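Local structure of SusD superfamily protein (Bacteroides fragilis, 3L22) at residues Y172-D186 with Q200-M214. The protein probably binds glycans at the outer membrane, as a SusD-family protein that also carries zinc ions in the crystal. Numbering follows the deposited sequence.
Sequences YEHILSDLENISALD and QAAANMLKMRVYMAM. With ZN (zinc ion), chain H; ZN (zinc ion), chain E; EDO (1,2-ethanediol), chain Z.
K207 NZ has two good acceptors, the backbone carbonyl of L179 (NZ to O 2.9 Å), above whose plane it lies, and O1 of a 1,2-ethanediol molecule, probably from the crystallisation liquor; the diol's O2 is a weak third. That O2 in turn donates to L176 O near the end of helix 168-178. The lysine leaves its helix with CG anti to the backbone N (chi1 -171°) and bends at chi3, which swings the ammonium over the L179 carbonyl. Q200 holds the end of the loop that follows helix 168-178, just past a type I turn from I182 to L185: its NE2 reaches L185 O at 3.1 Å, nearly in its own amide plane, while a water joins NE2 to S183 O. The backbone N of Q200 donates to D186 O. Helices 168-178 and 200-213 form an antiparallel pair, consistent with the TPR-like helical part of the SusD fold; the axes of 172-178 and 200-213 approach to 10.2 Å, with 159° between their directions. Apolar packing lies on both sides of the lysine. Toward Q200, L179 CD1 nestles against L206, and I182 CG2 and L185 CD1 both press on A203 CB, the former at 3.6 Å. Toward the C-terminal end of helix 200-213, L176 CD2 sits over one face of the Y211 ring, 4.1 Å from its centroid, and also touches V210 CG1. There the Y172 ring lies obliquely against V210 CG1 and A213 CB; in the conformer modelled here, selenomethionine M214 SE lies obliquely beside the Y172 ring, a tentative contact. Past the turn, D186 OD1 and E188 bind one zinc ion, and on helix 168-178 itself H174 ND1 binds another.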
ATOM      1  N   TYR A 172      -1.051  11.743  -9.727  1.00 10.94           N
ATOM      2  CA  TYR A 172      -0.772  12.255  -8.406  1.00 11.55           C
ATOM      3  C   TYR A 172      -1.508  13.546  -8.098  1.00 12.33           C
ATOM      4  O   TYR A 172      -1.994  13.740  -6.973  1.00 12.25           O
ATOM      5  CB  TYR A 172       0.719  12.463  -8.170  1.00 11.89           C
ATOM      6  CG  TYR A 172       1.529  11.209  -7.921  1.00 12.72           C
ATOM      7  CD1 TYR A 172       1.069  10.188  -7.075  1.00 11.77           C
ATOM      8  CD2 TYR A 172       2.787  11.058  -8.473  1.00 11.69           C
ATOM      9  CE1 TYR A 172       1.859   9.043  -6.828  1.00 11.41           C
ATOM     10  CE2 TYR A 172       3.542   9.907  -8.239  1.00 11.01           C
ATOM     11  CZ  TYR A 172       3.093   8.933  -7.414  1.00 10.46           C
ATOM     12  OH  TYR A 172       3.859   7.806  -7.186  1.00 11.73           O
ATOM     13  N   GLU A 173      -1.601  14.429  -9.082  1.00 13.07           N
ATOM     14  CA  GLU A 173      -2.243  15.729  -8.873  1.00 12.92           C
ATOM     15  C   GLU A 173      -3.734  15.558  -8.635  1.00 13.06           C
ATOM     16  O   GLU A 173      -4.310  16.268  -7.810  1.00 12.53           O
ATOM     17  CB  GLU A 173      -1.959  16.675 -10.046  1.00 13.08           C
ATOM     18  CG  GLU A 173      -0.519  17.251  -9.977  1.00 14.89           C
ATOM     19  CD  GLU A 173      -0.032  17.914 -11.258  1.00 18.32           C
ATOM     20  OE1 GLU A 173      -0.551  17.612 -12.377  1.00 20.81           O
ATOM     21  OE2 GLU A 173       0.897  18.763 -11.135  1.00 22.73           O
ATOM     22  N   HIS A 174      -4.347  14.588  -9.312  1.00 13.18           N
ATOM     23  CA  HIS A 174      -5.763  14.322  -9.071  1.00 13.36           C
ATOM     24  C   HIS A 174      -5.975  13.678  -7.672  1.00 13.15           C
ATOM     25  O   HIS A 174      -6.903  14.039  -6.944  1.00 13.47           O
ATOM     26  CB  HIS A 174      -6.430  13.446 -10.131  1.00 13.18           C
ATOM     27  CG  HIS A 174      -7.778  13.033  -9.684  1.00 11.53           C
ATOM     28  ND1 HIS A 174      -8.835  13.896  -9.728  1.00 12.45           N
ATOM     29  CD2 HIS A 174      -8.197  11.962  -8.970  1.00 11.97           C
ATOM     30  CE1 HIS A 174      -9.876  13.360  -9.120  1.00 11.35           C
ATOM     31  NE2 HIS A 174      -9.504  12.187  -8.630  1.00 10.47           N
ATOM     32  N   ILE A 175      -5.104  12.762  -7.302  1.00 12.79           N
ATOM     33  CA  ILE A 175      -5.122  12.167  -5.958  1.00 12.73           C
ATOM     34  C   ILE A 175      -5.093  13.272  -4.916  1.00 13.42           C
ATOM     35  O   ILE A 175      -5.879  13.243  -3.982  1.00 13.50           O
ATOM     36  CB  ILE A 175      -3.964  11.173  -5.747  1.00 12.74           C
ATOM     37  CG1 ILE A 175      -4.205   9.918  -6.598  1.00 11.26           C
ATOM     38  CG2 ILE A 175      -3.815  10.785  -4.259  1.00 10.43           C
ATOM     39  CD1 ILE A 175      -2.967   9.008  -6.812  1.00 11.85           C
ATOM     40  N   LEU A 176      -4.251  14.291  -5.113  1.00 13.77           N
ATOM     41  CA  LEU A 176      -4.190  15.385  -4.158  1.00 13.54           C
ATOM     42  C   LEU A 176      -5.511  16.149  -4.125  1.00 13.70           C
ATOM     43  O   LEU A 176      -5.926  16.597  -3.042  1.00 14.11           O
ATOM     44  CB  LEU A 176      -3.019  16.326  -4.450  1.00 12.46           C
ATOM     45  CG  LEU A 176      -1.623  15.753  -4.277  1.00 13.68           C
ATOM     46  CD1 LEU A 176      -0.595  16.777  -4.822  1.00 11.86           C
ATOM     47  CD2 LEU A 176      -1.355  15.378  -2.832  1.00 12.41           C
ATOM     48  N   SER A 177      -6.166  16.304  -5.282  1.00 13.73           N
ATOM     49  CA  SER A 177      -7.504  16.901  -5.294  1.00 14.56           C
ATOM     50  C   SER A 177      -8.549  16.097  -4.495  1.00 14.79           C
ATOM     51  O   SER A 177      -9.344  16.670  -3.763  1.00 14.54           O
ATOM     52  CB  SER A 177      -8.012  17.080  -6.716  1.00 14.18           C
ATOM     53  OG  SER A 177      -7.231  18.009  -7.397  1.00 16.47           O
ATOM     54  N   ASP A 178      -8.511  14.779  -4.618  1.00 15.70           N
ATOM     55  CA  ASP A 178      -9.430  13.926  -3.865  1.00 16.39           C
ATOM     56  C   ASP A 178      -9.130  13.940  -2.363  1.00 16.26           C
ATOM     57  O   ASP A 178      -9.959  13.500  -1.574  1.00 16.67           O
ATOM     58  CB  ASP A 178      -9.409  12.484  -4.405  1.00 15.83           C
ATOM     59  CG  ASP A 178     -10.317  12.272  -5.619  1.00 17.55           C
ATOM     60  OD1 ASP A 178     -11.164  13.125  -5.991  1.00 17.91           O
ATOM     61  OD2 ASP A 178     -10.218  11.193  -6.229  1.00 17.07           O
ATOM     62  N   LEU A 179      -7.948  14.411  -1.970  1.00 16.10           N
ATOM     63  CA  LEU A 179      -7.563  14.483  -0.568  1.00 15.69           C
ATOM     64  C   LEU A 179      -7.506  15.935  -0.070  1.00 16.72           C
ATOM     65  O   LEU A 179      -6.997  16.209   1.030  1.00 16.74           O
ATOM     66  CB  LEU A 179      -6.203  13.812  -0.389  1.00 15.51           C
ATOM     67  CG  LEU A 179      -6.143  12.323  -0.760  1.00 14.30           C
ATOM     68  CD1 LEU A 179      -4.691  11.875  -0.645  1.00 13.90           C
ATOM     69  CD2 LEU A 179      -7.044  11.469   0.141  1.00 12.30           C
ATOM     70  N   GLU A 180      -8.022  16.868  -0.850  1.00 16.55           N
ATOM     71  CA  GLU A 180      -7.819  18.280  -0.494  1.00 18.47           C
ATOM     72  C   GLU A 180      -8.722  18.788   0.598  1.00 18.68           C
ATOM     73  O   GLU A 180      -8.330  19.711   1.301  1.00 20.77           O
ATOM     74  CB  GLU A 180      -7.946  19.202  -1.693  1.00 18.35           C
ATOM     75  CG  GLU A 180      -9.352  19.439  -2.192  1.00 21.98           C
ATOM     76  CD  GLU A 180      -9.371  20.154  -3.584  1.00 26.10           C
ATOM     77  OE1 GLU A 180      -8.291  20.486  -4.139  1.00 22.89           O
ATOM     78  OE2 GLU A 180     -10.479  20.385  -4.090  1.00 30.69           O
ATOM     79  N   ASN A 181      -9.933  18.252   0.677  1.00 17.86           N
ATOM     80  CA  ASN A 181     -10.827  18.603   1.771  0.75 17.86           C
ATOM     81  C   ASN A 181     -11.109  17.365   2.614  1.00 17.25           C
ATOM     82  O   ASN A 181     -11.733  16.431   2.176  1.00 18.60           O
ATOM     83  CB  ASN A 181     -12.120  19.245   1.295  0.75 17.87           C
ATOM     84  CG  ASN A 181     -12.850  19.971   2.444  0.75 18.85           C
ATOM     85  OD1 ASN A 181     -12.473  19.848   3.621  0.75 18.32           O
ATOM     86  ND2 ASN A 181     -13.863  20.728   2.099  0.75 17.11           N
ATOM     87  N   ILE A 182     -10.583  17.384   3.831  1.00 17.00           N
ATOM     88  CA  ILE A 182     -10.674  16.251   4.736  1.00 17.00           C
ATOM     89  C   ILE A 182     -11.283  16.579   6.078  1.00 16.41           C
ATOM     90  O   ILE A 182     -11.345  15.721   6.954  1.00 15.56           O
ATOM     91  CB  ILE A 182      -9.294  15.552   4.918  1.00 16.59           C
ATOM     92  CG1 ILE A 182      -8.242  16.478   5.526  1.00 18.81           C
ATOM     93  CG2 ILE A 182      -8.814  14.947   3.606  1.00 15.11           C
ATOM     94  CD1 ILE A 182      -7.005  15.719   5.862  1.00 20.02           C
ATOM     95  N   SER A 183     -11.801  17.785   6.246  1.00 15.64           N
ATOM     96  CA  SER A 183     -12.195  18.238   7.581  1.00 16.19           C
ATOM     97  C   SER A 183     -13.476  17.599   8.074  1.00 15.15           C
ATOM     98  O   SER A 183     -13.748  17.709   9.241  1.00 15.74           O
ATOM     99  CB  SER A 183     -12.363  19.758   7.602  1.00 16.81           C
ATOM    100  OG  SER A 183     -13.254  20.151   6.566  1.00 19.40           O
ATOM    101  N   ALA A 184     -14.233  16.896   7.228  1.00 13.73           N
ATOM    102  CA  ALA A 184     -15.411  16.185   7.700  1.00 13.56           C
ATOM    103  C   ALA A 184     -15.076  14.733   8.005  1.00 13.57           C
ATOM    104  O   ALA A 184     -15.928  14.031   8.549  1.00 13.65           O
ATOM    105  CB  ALA A 184     -16.547  16.274   6.710  1.00 12.77           C
ATOM    106  N   LEU A 185     -13.864  14.273   7.676  1.00 12.97           N
ATOM    107  CA  LEU A 185     -13.508  12.914   8.012  1.00 12.66           C
ATOM    108  C   LEU A 185     -13.383  12.711   9.520  1.00 12.92           C
ATOM    109  O   LEU A 185     -13.028  13.608  10.257  1.00 12.14           O
ATOM    110  CB  LEU A 185     -12.241  12.457   7.306  1.00 12.10           C
ATOM    111  CG  LEU A 185     -12.319  12.322   5.788  1.00 12.55           C
ATOM    112  CD1 LEU A 185     -10.873  12.026   5.287  1.00  8.65           C
ATOM    113  CD2 LEU A 185     -13.353  11.248   5.298  1.00  9.57           C
ATOM    114  N   ASP A 186     -13.667  11.487   9.947  1.00 13.13           N
ATOM    115  CA  ASP A 186     -13.561  11.073  11.365  1.00 13.34           C
ATOM    116  C   ASP A 186     -12.097  11.082  11.855  1.00 12.41           C
ATOM    117  O   ASP A 186     -11.163  11.130  11.046  1.00 11.36           O
ATOM    118  CB  ASP A 186     -14.132   9.654  11.478  1.00 13.18           C
ATOM    119  CG  ASP A 186     -14.297   9.185  12.907  1.00 16.60           C
ATOM    120  OD1 ASP A 186     -14.794  10.004  13.702  1.00 14.34           O
ATOM    121  OD2 ASP A 186     -13.911   8.009  13.207  1.00 17.38           O
ATOM    122  N   GLN A 200      -9.086  11.381   8.942  1.00 11.52           N
ATOM    123  CA  GLN A 200      -8.170  12.427   8.553  1.00 11.45           C
ATOM    124  C   GLN A 200      -6.742  11.900   8.547  1.00 12.16           C
ATOM    125  O   GLN A 200      -5.988  12.158   7.593  1.00 12.36           O
ATOM    126  CB  GLN A 200      -8.307  13.642   9.478  1.00 11.77           C
ATOM    127  CG  GLN A 200      -9.685  14.292   9.325  1.00 12.95           C
ATOM    128  CD  GLN A 200      -9.812  15.596  10.061  1.00 13.58           C
ATOM    129  OE1 GLN A 200      -8.816  16.323  10.211  1.00 16.32           O
ATOM    130  NE2 GLN A 200     -11.026  15.892  10.561  1.00 12.15           N
ATOM    131  N   ALA A 201      -6.366  11.120   9.567  1.00 12.46           N
ATOM    132  CA  ALA A 201      -5.024  10.472   9.593  1.00 11.73           C
ATOM    133  C   ALA A 201      -4.741   9.596   8.378  1.00 12.39           C
ATOM    134  O   ALA A 201      -3.643   9.640   7.833  1.00 11.74           O
ATOM    135  CB  ALA A 201      -4.850   9.644  10.876  1.00 11.70           C
ATOM    136  N   ALA A 202      -5.710   8.797   7.952  1.00 11.69           N
ATOM    137  CA  ALA A 202      -5.537   7.974   6.758  1.00 11.80           C
ATOM    138  C   ALA A 202      -5.310   8.817   5.476  1.00 11.75           C
ATOM    139  O   ALA A 202      -4.448   8.510   4.648  1.00 13.18           O
ATOM    140  CB  ALA A 202      -6.760   7.062   6.575  1.00 10.62           C
ATOM    141  N   ALA A 203      -6.126   9.848   5.313  1.00 10.83           N
ATOM    142  CA  ALA A 203      -6.022  10.742   4.185  1.00 11.45           C
ATOM    143  C   ALA A 203      -4.636  11.423   4.168  1.00 10.92           C
ATOM    144  O   ALA A 203      -4.009  11.559   3.120  1.00 10.69           O
ATOM    145  CB  ALA A 203      -7.141  11.775   4.233  1.00  8.83           C
ATOM    146  N   ASN A 204      -4.185  11.856   5.339  1.00 11.27           N
ATOM    147  CA  ASN A 204      -2.881  12.496   5.472  1.00 11.64           C
ATOM    148  C   ASN A 204      -1.713  11.550   5.234  1.00 11.78           C
ATOM    149  O   ASN A 204      -0.685  11.953   4.677  1.00 11.53           O
ATOM    150  CB  ASN A 204      -2.769  13.180   6.841  1.00 12.13           C
ATOM    151  CG  ASN A 204      -3.522  14.514   6.894  1.00 12.25           C
ATOM    152  OD1 ASN A 204      -3.422  15.296   5.966  1.00 14.93           O
ATOM    153  ND2 ASN A 204      -4.241  14.788   8.004  1.00  9.19           N
HETATM  154  N   MSE A 205      -1.877  10.282   5.607  1.00 12.45           N
HETATM  155  CA  MSE A 205      -0.865   9.267   5.289  1.00 12.31           C
HETATM  156  C   MSE A 205      -0.745   9.108   3.766  1.00 12.82           C
HETATM  157  O   MSE A 205       0.364   9.040   3.240  1.00 12.18           O
HETATM  158  CB  MSE A 205      -1.200   7.911   5.928  1.00 12.25           C
HETATM  159  CG  MSE A 205      -0.948   7.859   7.412  1.00 13.13           C
HETATM  160 SE   MSE A 205       0.946   8.123   7.826  0.75 15.84          SE
HETATM  161  CE  MSE A 205       1.638   6.449   7.011  1.00 15.85           C
ATOM    162  N   LEU A 206      -1.879   9.058   3.063  1.00 13.07           N
ATOM    163  CA  LEU A 206      -1.838   8.898   1.608  1.00 13.84           C
ATOM    164  C   LEU A 206      -1.208  10.158   0.964  1.00 14.33           C
ATOM    165  O   LEU A 206      -0.428  10.065   0.013  1.00 15.09           O
ATOM    166  CB  LEU A 206      -3.239   8.631   1.020  1.00 13.21           C
ATOM    167  CG  LEU A 206      -3.321   8.273  -0.468  1.00 13.83           C
ATOM    168  CD1 LEU A 206      -2.298   7.186  -0.859  1.00 12.06           C
ATOM    169  CD2 LEU A 206      -4.753   7.859  -0.862  1.00 10.05           C
ATOM    170  N   LYS A 207      -1.580  11.320   1.489  1.00 14.78           N
ATOM    171  CA  LYS A 207      -1.061  12.582   1.011  1.00 14.67           C
ATOM    172  C   LYS A 207       0.463  12.596   1.247  1.00 14.13           C
ATOM    173  O   LYS A 207       1.231  12.930   0.358  1.00 13.30           O
ATOM    174  CB  LYS A 207      -1.759  13.709   1.756  1.00 14.98           C
ATOM    175  CG  LYS A 207      -1.507  15.104   1.264  1.00 16.46           C
ATOM    176  CD  LYS A 207      -2.348  16.173   2.023  1.00 17.27           C
ATOM    177  CE  LYS A 207      -3.839  16.073   1.779  1.00 15.92           C
ATOM    178  NZ  LYS A 207      -4.585  17.302   2.204  1.00 13.99           N
HETATM  179  N   MSE A 208       0.908  12.143   2.406  1.00 13.45           N
HETATM  180  CA  MSE A 208       2.330  12.062   2.629  1.00 13.91           C
HETATM  181  C   MSE A 208       3.029  11.149   1.627  1.00 13.76           C
HETATM  182  O   MSE A 208       4.061  11.537   1.088  1.00 13.02           O
HETATM  183  CB  MSE A 208       2.672  11.625   4.039  1.00 14.94           C
HETATM  184  CG  MSE A 208       4.174  11.483   4.228  1.00 16.35           C
HETATM  185 SE   MSE A 208       4.792  11.428   6.083  0.75 22.09          SE
HETATM  186  CE  MSE A 208       3.674  10.181   6.583  1.00  5.48           C
ATOM    187  N   ARG A 209       2.483   9.957   1.384  1.00 13.74           N
ATOM    188  CA  ARG A 209       3.069   9.060   0.409  1.00 13.98           C
ATOM    189  C   ARG A 209       3.165   9.685  -0.972  1.00 13.48           C
ATOM    190  O   ARG A 209       4.174   9.520  -1.659  1.00 14.85           O
ATOM    191  CB  ARG A 209       2.287   7.744   0.311  1.00 13.92           C
ATOM    192  CG  ARG A 209       2.458   6.841   1.519  1.00 15.58           C
ATOM    193  CD  ARG A 209       2.141   5.412   1.093  1.00 17.49           C
ATOM    194  NE  ARG A 209       2.075   4.401   2.132  1.00 15.49           N
ATOM    195  CZ  ARG A 209       1.766   3.132   1.912  1.00 17.09           C
ATOM    196  NH1 ARG A 209       1.507   2.695   0.670  1.00 17.46           N
ATOM    197  NH2 ARG A 209       1.737   2.282   2.919  1.00 18.36           N
ATOM    198  N   VAL A 210       2.120  10.387  -1.377  1.00 12.80           N
ATOM    199  CA  VAL A 210       2.108  11.014  -2.665  1.00 11.63           C
ATOM    200  C   VAL A 210       3.192  12.086  -2.734  1.00 12.52           C
ATOM    201  O   VAL A 210       3.961  12.130  -3.677  1.00 11.68           O
ATOM    202  CB  VAL A 210       0.717  11.597  -2.998  1.00 11.62           C
ATOM    203  CG1 VAL A 210       0.770  12.543  -4.200  1.00 10.82           C
ATOM    204  CG2 VAL A 210      -0.270  10.446  -3.249  1.00 11.95           C
ATOM    205  N   TYR A 211       3.243  12.971  -1.744  1.00 12.78           N
ATOM    206  CA  TYR A 211       4.250  14.014  -1.772  1.00 11.42           C
ATOM    207  C   TYR A 211       5.668  13.455  -1.723  1.00 11.33           C
ATOM    208  O   TYR A 211       6.548  13.971  -2.406  1.00 10.83           O
ATOM    209  CB  TYR A 211       4.014  15.058  -0.683  1.00 11.22           C
ATOM    210  CG  TYR A 211       2.936  16.097  -0.985  1.00 12.03           C
ATOM    211  CD1 TYR A 211       2.924  16.808  -2.188  1.00 12.50           C
ATOM    212  CD2 TYR A 211       1.949  16.407  -0.042  1.00 14.02           C
ATOM    213  CE1 TYR A 211       1.974  17.801  -2.439  1.00 12.99           C
ATOM    214  CE2 TYR A 211       1.003  17.403  -0.292  1.00 12.83           C
ATOM    215  CZ  TYR A 211       1.006  18.072  -1.491  1.00 14.27           C
ATOM    216  OH  TYR A 211       0.096  19.074  -1.749  1.00 17.99           O
HETATM  217  N   MSE A 212       5.904  12.374  -0.993  1.00 11.79           N
HETATM  218  CA  MSE A 212       7.243  11.748  -1.032  1.00 12.36           C
HETATM  219  C   MSE A 212       7.615  11.252  -2.421  1.00 12.75           C
HETATM  220  O   MSE A 212       8.771  11.407  -2.851  1.00 13.09           O
HETATM  221  CB  MSE A 212       7.355  10.607  -0.026  1.00 11.60           C
HETATM  222  CG  MSE A 212       7.344  11.109   1.376  1.00 16.03           C
HETATM  223 SE   MSE A 212       7.308   9.627   2.652  0.75 22.47          SE
HETATM  224  CE  MSE A 212       9.041   9.069   2.592  1.00 12.66           C
ATOM    225  N   ALA A 213       6.642  10.687  -3.137  1.00 12.88           N
ATOM    226  CA  ALA A 213       6.883  10.179  -4.499  1.00 13.01           C
ATOM    227  C   ALA A 213       7.277  11.335  -5.446  1.00 13.48           C
ATOM    228  O   ALA A 213       7.863  11.106  -6.517  1.00 12.73           O
ATOM    229  CB  ALA A 213       5.610   9.409  -5.028  1.00 11.21           C
HETATM  230  N   MSE A 214       6.921  12.574  -5.055  1.00 13.31           N
HETATM  231  CA  MSE A 214       7.199  13.765  -5.853  0.65 13.67           C
HETATM  232  C   MSE A 214       8.394  14.572  -5.313  1.00 13.46           C
HETATM  233  O   MSE A 214       8.665  15.667  -5.782  1.00 13.84           O
HETATM  234  CB  MSE A 214       5.932  14.629  -5.923  0.65 13.42           C
HETATM  235  CG  MSE A 214       4.689  13.876  -6.439  0.65 14.16           C
HETATM  236 SE   MSE A 214       3.061  14.930  -6.280  0.49 15.41          SE
HETATM  237  CE  MSE A 214       3.142  15.817  -8.001  0.65 18.28           C
TER
HETATM  238 ZN    ZN H   7      -8.947  15.864 -10.625  1.00 29.37          ZN
HETATM  239 ZN    ZN E   4     -16.005   9.546  15.238  1.00 22.57          ZN
HETATM  240  C1  EDO Z 466      -3.457  19.843  -0.592  1.00 32.78           C
HETATM  241  O1  EDO Z 466      -3.563  19.538   0.793  1.00 31.18           O
HETATM  242  C2  EDO Z 466      -3.835  18.741  -1.549  1.00 31.29           C
HETATM  243  O2  EDO Z 466      -4.444  17.601  -0.968  1.00 31.21           O
HETATM  244  O   HOH W   1     -11.809  18.479  11.442  1.00 38.07           O
HETATM  245  O   HOH W   2      -7.797  11.318  11.977  1.00 12.55           O
HETATM  246  O   HOH W   3     -10.746  16.525  -9.502  1.00 19.15           O